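Local coordinates for histidine phosphotransfer protein (Medicago truncatula, PDB 4G78) that probably relays phosphoryl groups between cytokinin sensor histidine kinases and response regulators, at residues Asp26-Ser29 / Gln30-Leu34. Residues are numbered along the deposited sequence; the frame is centred on the assembly and turned at random.
Sequences DQFS and QLQKL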
loop_
_atom_site.group_PDB
_atom_site.type_symbol
_atom_site.label_atom_id
_atom_site.label_comp_id
_atom_site.label_asym_id
_atom_site.label_seq_id
_atom_site.Cartn_x
_atom_site.Cartn_y
_atom_site.Cartn_z
ATOM N N ASP A 26 11.035 3.216 4.188
ATOM C CA ASP A 26 12.171 2.320 4.117
ATOM C C ASP A 26 11.810 0.830 4.203
ATOM O O ASP A 26 12.602 0.014 3.758
ATOM C CB ASP A 26 13.175 2.631 5.246
ATOM C CG ASP A 26 14.493 1.910 5.016
ATOM O OD1 ASP A 26 15.172 2.242 4.010
ATOM O OD2 ASP A 26 14.856 1.059 5.830
ATOM N N GLN A 27 10.670 0.451 4.769
ATOM C CA GLN A 27 10.342 -0.988 4.683
ATOM C C GLN A 27 10.205 -1.447 3.281
ATOM O O GLN A 27 10.565 -2.606 2.946
ATOM C CB GLN A 27 9.132 -1.327 5.540
ATOM C CG GLN A 27 8.670 -2.793 5.354
ATOM C CD GLN A 27 9.684 -3.853 5.708
ATOM O OE1 GLN A 27 10.721 -3.579 6.316
ATOM N NE2 GLN A 27 9.354 -5.040 5.332
ATOM N N PHE A 28 9.693 -0.604 2.380
ATOM C CA PHE A 28 9.637 -0.964 0.979
ATOM C C PHE A 28 11.063 -1.145 0.427
ATOM O O PHE A 28 11.370 -2.066 -0.302
ATOM C CB PHE A 28 8.849 0.056 0.172
ATOM C CG PHE A 28 8.660 -0.354 -1.254
ATOM C CD1 PHE A 28 7.621 -1.256 -1.570
ATOM C CD2 PHE A 28 9.483 0.131 -2.249
ATOM C CE1 PHE A 28 7.496 -1.622 -2.893
ATOM C CE2 PHE A 28 9.285 -0.265 -3.580
ATOM C CZ PHE A 28 8.253 -1.125 -3.868
ATOM N N SER A 29 11.955 -0.190 0.787
ATOM C CA SER A 29 13.347 -0.324 0.392
ATOM C C SER A 29 13.942 -1.651 0.873
ATOM O O SER A 29 14.749 -2.258 0.150
ATOM C CB SER A 29 14.161 0.849 0.988
ATOM O OG SER A 29 13.645 2.089 0.627
ATOM N N GLN A 30 13.603 -2.055 2.064
ATOM C CA GLN A 30 14.096 -3.365 2.597
ATOM C C GLN A 30 13.628 -4.477 1.708
ATOM O O GLN A 30 14.369 -5.438 1.471
ATOM C CB GLN A 30 13.645 -3.572 4.012
ATOM C CG GLN A 30 14.217 -2.607 5.006
ATOM C CD GLN A 30 15.672 -2.612 5.109
ATOM O OE1 GLN A 30 16.296 -3.699 4.999
ATOM N NE2 GLN A 30 16.323 -1.502 5.239
ATOM N N LEU A 31 12.387 -4.464 1.270
ATOM C CA LEU A 31 11.887 -5.512 0.339
ATOM C C LEU A 31 12.657 -5.506 -0.921
ATOM O O LEU A 31 12.827 -6.570 -1.550
ATOM C CB LEU A 31 10.424 -5.339 0.110
ATOM C CG LEU A 31 9.470 -5.495 1.256
ATOM C CD1 LEU A 31 8.031 -5.189 0.787
ATOM C CD2 LEU A 31 9.605 -6.895 1.935
ATOM N N GLN A 32 13.020 -4.326 -1.429
ATOM C CA GLN A 32 13.664 -4.187 -2.718
ATOM C C GLN A 32 15.155 -4.456 -2.697
ATOM O O GLN A 32 15.751 -4.613 -3.779
ATOM C CB GLN A 32 13.554 -2.750 -3.258
ATOM C CG GLN A 32 12.189 -2.416 -3.580
ATOM C CD GLN A 32 12.327 -1.090 -4.327
ATOM O OE1 GLN A 32 12.003 -1.110 -5.518
ATOM N NE2 GLN A 32 12.869 -0.150 -3.637
ATOM N N LYS A 33 15.734 -4.545 -1.522
ATOM C CA LYS A 33 17.217 -4.579 -1.471
ATOM C C LYS A 33 17.733 -5.763 -2.204
ATOM O O LYS A 33 17.087 -6.869 -2.177
ATOM C CB LYS A 33 17.647 -4.481 -0.026
ATOM C CG LYS A 33 17.264 -5.680 0.847
ATOM C CD LYS A 33 17.756 -5.450 2.296
ATOM C CE LYS A 33 16.644 -5.855 3.276
ATOM N NZ LYS A 33 17.127 -6.781 4.333
ATOM N N LEU A 34 18.843 -5.671 -2.874
ATOM C CA LEU A 34 19.542 -6.805 -3.417
ATOM C C LEU A 34 19.760 -7.890 -2.277
ATOM O O LEU A 34 20.208 -7.478 -1.213
ATOM C CB LEU A 34 20.790 -6.528 -4.107
ATOM C CG LEU A 34 20.846 -6.106 -5.556
ATOM C CD1 LEU A 34 22.209 -5.509 -5.857
ATOM C CD2 LEU A 34 20.489 -7.208 -6.539
#
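Gln30 N bonds back to Asp26 O at 2.9 Å, and Leu31 N to Gln27 O and Gln32 N to Phe28 O follow it, the i to i+4 pattern of a short alpha-helix, 26-32, that packs against the helical bundle of this HPt protein and ends where Lys33 leaves helical geometry. On the outer side the same spacing joins two side chains: Gln30 NE2 donates to Asp26 OD2 at 3.0 Å, nearly straight at 171°. The carboxylate oxygen lies close to the amide plane, whereas the donor meets it on the syn side, 29° out of the carboxylate plane. Gln30 gets there by bending at chi2 (-60°), which folds its amide back over the preceding turn and sets CG 3.3 Å from Asp26 O. With an alanine in place of Gln30, Asp26 OD2 would probably lose this amide donor and its carboxylate would be freer to turn. Next along the surface, Gln27 lays its amide beside Leu31, while its NE2 is held by Ser88 O. The inner side belongs to Phe28, whose CG, anti to the backbone N, carries the buried ring off the helix to Val43 and Met47 of helix 41-66 and Leu131 and Leu134 of helix 110-145. One turn on, Gln32 crosses that ring obliquely, its CG 3.6 Å from Phe28 CE2.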